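Local coordinates for quinonprotein alcohol dehydrogenase-like protein (PDB 4R5O), which is of unknown function but binds calcium ions and joins an immunoglobulin-like beta-sandwich domain to a seven-bladed beta-propeller, at residues Y387-I400 with T412-F425. Residues are numbered along the deposited sequence; the frame is centred on the assembly and turned at random. Where two conformers were deposited one is given.
With CA (calcium ion), chain M.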
loop_
_atom_site.group_PDB
_atom_site.type_symbol
_atom_site.label_atom_id
_atom_site.label_comp_id
_atom_site.label_asym_id
_atom_site.label_seq_id
_atom_site.Cartn_x
_atom_site.Cartn_y
_atom_site.Cartn_z
ATOM N N TYR A 387 3.569 -7.633 -12.546
ATOM C CA TYR A 387 4.209 -6.376 -12.213
ATOM C C TYR A 387 5.534 -6.658 -11.556
ATOM O O TYR A 387 5.581 -7.168 -10.441
ATOM C CB TYR A 387 3.330 -5.509 -11.304
ATOM C CG TYR A 387 1.884 -5.388 -11.712
ATOM C CD1 TYR A 387 1.523 -4.715 -12.864
ATOM C CD2 TYR A 387 0.869 -5.817 -10.876
ATOM C CE1 TYR A 387 0.190 -4.576 -13.238
ATOM C CE2 TYR A 387 -0.468 -5.671 -11.230
ATOM C CZ TYR A 387 -0.805 -5.032 -12.407
ATOM O OH TYR A 387 -2.113 -4.833 -12.773
ATOM N N VAL A 388 6.604 -6.301 -12.238
ATOM C CA VAL A 388 7.979 -6.489 -11.823
ATOM C C VAL A 388 8.626 -5.141 -11.517
ATOM O O VAL A 388 8.532 -4.221 -12.329
ATOM C CB VAL A 388 8.742 -7.228 -12.935
ATOM C CG1 VAL A 388 10.141 -7.571 -12.487
ATOM C CG2 VAL A 388 8.009 -8.494 -13.363
ATOM N N THR A 389 9.299 -5.030 -10.350
ATOM C CA THR A 389 10.034 -3.836 -9.914
ATOM C C THR A 389 11.524 -4.053 -10.178
ATOM O O THR A 389 12.129 -4.960 -9.619
ATOM C CB THR A 389 9.751 -3.521 -8.451
ATOM O OG1 THR A 389 8.341 -3.376 -8.262
ATOM C CG2 THR A 389 10.480 -2.302 -7.956
ATOM N N TYR A 390 12.095 -3.215 -11.062
ATOM C CA TYR A 390 13.505 -3.230 -11.438
ATOM C C TYR A 390 14.252 -2.021 -10.893
ATOM O O TYR A 390 13.646 -0.952 -10.749
ATOM C CB TYR A 390 13.659 -3.243 -12.969
ATOM C CG TYR A 390 13.136 -4.463 -13.676
ATOM C CD1 TYR A 390 13.889 -5.624 -13.747
ATOM C CD2 TYR A 390 11.946 -4.419 -14.380
ATOM C CE1 TYR A 390 13.439 -6.741 -14.448
ATOM C CE2 TYR A 390 11.483 -5.527 -15.085
ATOM C CZ TYR A 390 12.234 -6.689 -15.119
ATOM O OH TYR A 390 11.792 -7.796 -15.809
ATOM N N THR A 391 15.580 -2.177 -10.648
ATOM C CA THR A 391 16.468 -1.091 -10.244
ATOM C C THR A 391 17.774 -1.239 -10.999
ATOM O O THR A 391 18.381 -2.318 -10.981
ATOM C CB THR A 391 16.688 -1.023 -8.726
ATOM O OG1 THR A 391 15.431 -0.866 -8.059
ATOM C CG2 THR A 391 17.614 0.114 -8.311
ATOM N N GLU A 392 18.187 -0.147 -11.690
ATOM C CA GLU A 392 19.482 -0.072 -12.364
ATOM C C GLU A 392 20.495 0.209 -11.274
ATOM O O GLU A 392 20.437 1.268 -10.639
ATOM C CB GLU A 392 19.510 0.957 -13.510
ATOM C CG GLU A 392 18.707 0.572 -14.746
ATOM C CD GLU A 392 18.875 1.444 -15.980
ATOM O OE1 GLU A 392 19.991 1.973 -16.199
ATOM O OE2 GLU A 392 17.922 1.499 -16.790
ATOM N N GLU A 393 21.326 -0.799 -10.976
ATOM C CA GLU A 393 22.318 -0.844 -9.897
ATOM C C GLU A 393 23.266 0.376 -9.904
ATOM O O GLU A 393 23.471 0.992 -8.849
ATOM C CB GLU A 393 23.167 -2.135 -10.012
ATOM C CG GLU A 393 22.357 -3.432 -10.029
ATOM C CD GLU A 393 23.103 -4.738 -10.253
ATOM O OE1 GLU A 393 24.331 -4.702 -10.500
ATOM O OE2 GLU A 393 22.447 -5.805 -10.199
ATOM N N ARG A 394 23.817 0.721 -11.086
ATOM C CA ARG A 394 24.796 1.787 -11.252
ATOM C C ARG A 394 24.222 3.204 -11.079
ATOM O O ARG A 394 24.967 4.064 -10.600
ATOM C CB ARG A 394 25.435 1.705 -12.643
ATOM N N LYS A 395 22.953 3.481 -11.486
ATOM C CA LYS A 395 22.430 4.860 -11.438
ATOM C C LYS A 395 21.331 5.068 -10.347
ATOM O O LYS A 395 21.039 6.233 -10.033
ATOM C CB LYS A 395 21.861 5.264 -12.825
ATOM C CG LYS A 395 21.234 6.670 -12.952
ATOM C CD LYS A 395 22.174 7.860 -12.717
ATOM C CE LYS A 395 21.408 9.162 -12.713
ATOM N NZ LYS A 395 22.303 10.332 -12.499
ATOM N N ASP A 396 20.773 3.990 -9.743
ATOM C CA ASP A 396 19.697 4.068 -8.733
ATOM C C ASP A 396 18.424 4.702 -9.382
ATOM O O ASP A 396 17.943 5.780 -8.996
ATOM C CB ASP A 396 20.112 4.835 -7.441
ATOM C CG ASP A 396 19.031 4.936 -6.356
ATOM O OD1 ASP A 396 18.320 3.925 -6.118
ATOM O OD2 ASP A 396 18.913 6.016 -5.729
ATOM N N GLU A 397 17.913 4.013 -10.401
ATOM C CA GLU A 397 16.704 4.403 -11.097
ATOM C C GLU A 397 15.828 3.154 -11.160
ATOM O O GLU A 397 16.262 2.084 -11.611
ATOM C CB GLU A 397 16.985 5.054 -12.460
ATOM C CG GLU A 397 18.060 4.386 -13.297
ATOM C CD GLU A 397 18.603 5.206 -14.453
ATOM O OE1 GLU A 397 18.227 6.395 -14.585
ATOM O OE2 GLU A 397 19.498 4.688 -15.160
ATOM N N SER A 398 14.624 3.279 -10.586
ATOM C CA SER A 398 13.690 2.181 -10.485
ATOM C C SER A 398 12.473 2.395 -11.367
ATOM O O SER A 398 12.045 3.532 -11.625
ATOM C CB SER A 398 13.253 1.997 -9.039
ATOM O OG SER A 398 14.381 1.689 -8.241
ATOM N N LYS A 399 11.911 1.276 -11.812
ATOM C CA LYS A 399 10.740 1.249 -12.655
ATOM C C LYS A 399 9.853 0.057 -12.308
ATOM O O LYS A 399 10.331 -0.930 -11.749
ATOM C CB LYS A 399 11.138 1.203 -14.144
ATOM C CG LYS A 399 11.956 -0.020 -14.544
ATOM C CD LYS A 399 12.364 0.031 -15.992
ATOM C CE LYS A 399 13.324 -1.072 -16.337
ATOM N NZ LYS A 399 13.709 -0.997 -17.765
ATOM N N ILE A 400 8.558 0.166 -12.641
ATOM C CA ILE A 400 7.598 -0.923 -12.522
ATOM C C ILE A 400 7.252 -1.322 -13.952
ATOM O O ILE A 400 6.717 -0.510 -14.705
ATOM C CB ILE A 400 6.349 -0.612 -11.647
ATOM C CG1 ILE A 400 6.745 -0.234 -10.216
ATOM C CG2 ILE A 400 5.391 -1.800 -11.666
ATOM C CD1 ILE A 400 5.599 0.313 -9.388
ATOM N N THR A 412 5.371 0.941 -18.264
ATOM C CA THR A 412 6.605 1.265 -17.577
ATOM C C THR A 412 6.276 2.463 -16.708
ATOM O O THR A 412 5.851 3.502 -17.226
ATOM C CB THR A 412 7.773 1.477 -18.553
ATOM O OG1 THR A 412 7.950 0.307 -19.348
ATOM C CG2 THR A 412 9.084 1.792 -17.834
ATOM N N VAL A 413 6.386 2.298 -15.395
ATOM C CA VAL A 413 6.148 3.356 -14.419
ATOM C C VAL A 413 7.510 3.797 -13.904
ATOM O O VAL A 413 8.210 3.001 -13.283
ATOM C CB VAL A 413 5.198 2.896 -13.285
ATOM C CG1 VAL A 413 4.809 4.064 -12.380
ATOM C CG2 VAL A 413 3.959 2.213 -13.846
ATOM N N ASP A 414 7.927 5.024 -14.214
ATOM C CA ASP A 414 9.218 5.520 -13.750
ATOM C C ASP A 414 9.064 5.916 -12.297
ATOM O O ASP A 414 8.105 6.593 -11.942
ATOM C CB ASP A 414 9.735 6.678 -14.628
ATOM C CG ASP A 414 11.137 7.191 -14.302
ATOM O OD1 ASP A 414 11.905 6.460 -13.618
ATOM O OD2 ASP A 414 11.486 8.305 -14.770
ATOM N N CYS A 415 9.952 5.412 -11.443
ATOM C CA CYS A 415 9.870 5.667 -10.010
ATOM C C CYS A 415 11.094 6.465 -9.538
ATOM O O CYS A 415 11.115 6.924 -8.390
ATOM C CB CYS A 415 9.733 4.351 -9.246
ATOM S SG CYS A 415 8.181 3.473 -9.558
ATOM N N GLY A 416 12.076 6.627 -10.420
ATOM C CA GLY A 416 13.293 7.369 -10.133
ATOM C C GLY A 416 14.137 6.768 -9.035
ATOM O O GLY A 416 14.371 5.565 -9.018
ATOM N N GLU A 417 14.551 7.607 -8.091
ATOM C CA GLU A 417 15.430 7.281 -6.969
ATOM C C GLU A 417 14.714 6.549 -5.825
ATOM O O GLU A 417 15.385 6.004 -4.933
ATOM C CB GLU A 417 16.041 8.571 -6.417
ATOM C CG GLU A 417 17.040 9.201 -7.372
ATOM C CD GLU A 417 17.619 10.532 -6.942
ATOM O OE1 GLU A 417 16.942 11.269 -6.186
ATOM O OE2 GLU A 417 18.717 10.875 -7.437
ATOM N N SER A 418 13.375 6.528 -5.851
ATOM C CA SER A 418 12.574 5.896 -4.815
ATOM C C SER A 418 12.032 4.553 -5.324
ATOM O O SER A 418 11.201 4.511 -6.234
ATOM C CB SER A 418 11.447 6.825 -4.360
ATOM O OG SER A 418 10.638 7.250 -5.444
ATOM N N VAL A 419 12.540 3.453 -4.726
ATOM C CA VAL A 419 12.169 2.065 -5.042
ATOM C C VAL A 419 10.763 1.741 -4.503
ATOM O O VAL A 419 10.552 1.841 -3.286
ATOM C CB VAL A 419 13.194 1.038 -4.483
ATOM C CG1 VAL A 419 12.841 -0.377 -4.917
ATOM C CG2 VAL A 419 14.619 1.382 -4.914
ATOM N N PRO A 420 9.811 1.297 -5.359
ATOM C CA PRO A 420 8.506 0.886 -4.824
ATOM C C PRO A 420 8.675 -0.414 -4.036
ATOM O O PRO A 420 9.444 -1.294 -4.447
ATOM C CB PRO A 420 7.606 0.739 -6.058
ATOM C CG PRO A 420 8.506 0.827 -7.225
ATOM C CD PRO A 420 9.904 1.081 -6.819
ATOM N N SER A 421 8.031 -0.500 -2.865
ATOM C CA SER A 421 8.185 -1.661 -1.980
ATOM C C SER A 421 7.074 -2.698 -2.155
ATOM O O SER A 421 7.279 -3.879 -1.827
ATOM C CB SER A 421 8.209 -1.209 -0.524
ATOM O OG SER A 421 7.063 -0.447 -0.184
ATOM N N GLN A 422 5.908 -2.254 -2.658
ATOM C CA GLN A 422 4.727 -3.083 -2.817
ATOM C C GLN A 422 3.729 -2.469 -3.794
ATOM O O GLN A 422 3.701 -1.261 -3.927
ATOM C CB GLN A 422 4.097 -3.210 -1.434
ATOM C CG GLN A 422 2.925 -4.118 -1.351
ATOM C CD GLN A 422 2.613 -4.328 0.060
ATOM O OE1 GLN A 422 3.177 -3.676 0.928
ATOM N NE2 GLN A 422 1.732 -5.266 0.313
ATOM N N ILE A 423 2.907 -3.309 -4.450
ATOM C CA ILE A 423 1.839 -3.000 -5.402
ATOM C C ILE A 423 0.559 -3.571 -4.831
ATOM O O ILE A 423 0.539 -4.717 -4.389
ATOM C CB ILE A 423 2.173 -3.541 -6.834
ATOM C CG1 ILE A 423 3.399 -2.793 -7.399
ATOM C CG2 ILE A 423 0.944 -3.438 -7.793
ATOM C CD1 ILE A 423 3.833 -3.211 -8.651
ATOM N N LEU A 424 -0.502 -2.768 -4.819
ATOM C CA LEU A 424 -1.807 -3.118 -4.240
ATOM C C LEU A 424 -2.939 -2.805 -5.182
ATOM O O LEU A 424 -2.811 -1.871 -5.967
ATOM C CB LEU A 424 -2.007 -2.316 -2.930
ATOM C CG LEU A 424 -1.016 -2.576 -1.802
ATOM C CD1 LEU A 424 -0.891 -1.383 -0.901
ATOM C CD2 LEU A 424 -1.328 -3.875 -1.044
ATOM N N PHE A 425 -4.068 -3.544 -5.062
ATOM C CA PHE A 425 -5.298 -3.282 -5.823
ATOM C C PHE A 425 -6.361 -2.739 -4.848
ATOM O O PHE A 425 -6.215 -2.948 -3.642
ATOM C CB PHE A 425 -5.781 -4.530 -6.579
ATOM C CG PHE A 425 -4.725 -5.075 -7.520
ATOM C CD1 PHE A 425 -4.463 -4.454 -8.740
ATOM C CD2 PHE A 425 -3.987 -6.210 -7.184
ATOM C CE1 PHE A 425 -3.473 -4.950 -9.592
ATOM C CE2 PHE A 425 -3.003 -6.703 -8.044
ATOM C CZ PHE A 425 -2.750 -6.062 -9.237
HETATM CA CA CA M . 5.558 5.649 -17.962
HETATM O O HOH W 1 6.974 -3.076 -6.092
HETATM O O HOH W 2 4.501 6.590 -15.713
HETATM O O HOH W 3 8.125 5.795 -17.919
#
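A classic beta bulge marks the hairpin of strands 397-403 and 409-416, where C415 and G416 together face S398 in the outer part of a propeller blade. S398 N donates to G416 O (2.8 Å) on a lone pair in the carbonyl plane; S398 O takes C415 N at 2.8 Å and, weakly, G416 N. The latter also reaches D414 OD1 (3.2 Å) from above the carboxylate plane, making an Asx turn. Beyond the bulge, I400 and V413 exchange two backbone bonds, and T412 O binds a calcium ion at 2.3 Å, with two waters.

The chain then folds back over the blade's face. P420 CG lies against I400 CG1 (3.6 Å), its CD against T389 CG2. With chi1 at -59°, I400 turns CG1 toward P420 and CG2, anti to the backbone N, tip to tip with I423 CD1 (3.7 Å). I423 CD1 also touches Y387 CB, while the Y387 and F425 rings meet rim to rim, planes at 45°. Y387 OH is hydrogen-bonded to N380 ND2. An alanine here would probably open a gap beside I423 CG2 and the F425 edge, leaving them F104 as aromatic neighbour, and cost N380 its hydroxyl partner.

Within its blade, strand 386-392 lies between 371-379 and 397-403. Strand 422-424 instead pairs with 103-108, so the C-terminal strand completes that blade, a Velcro-like ring closure, and F104 packs against Y387, I423 and F425.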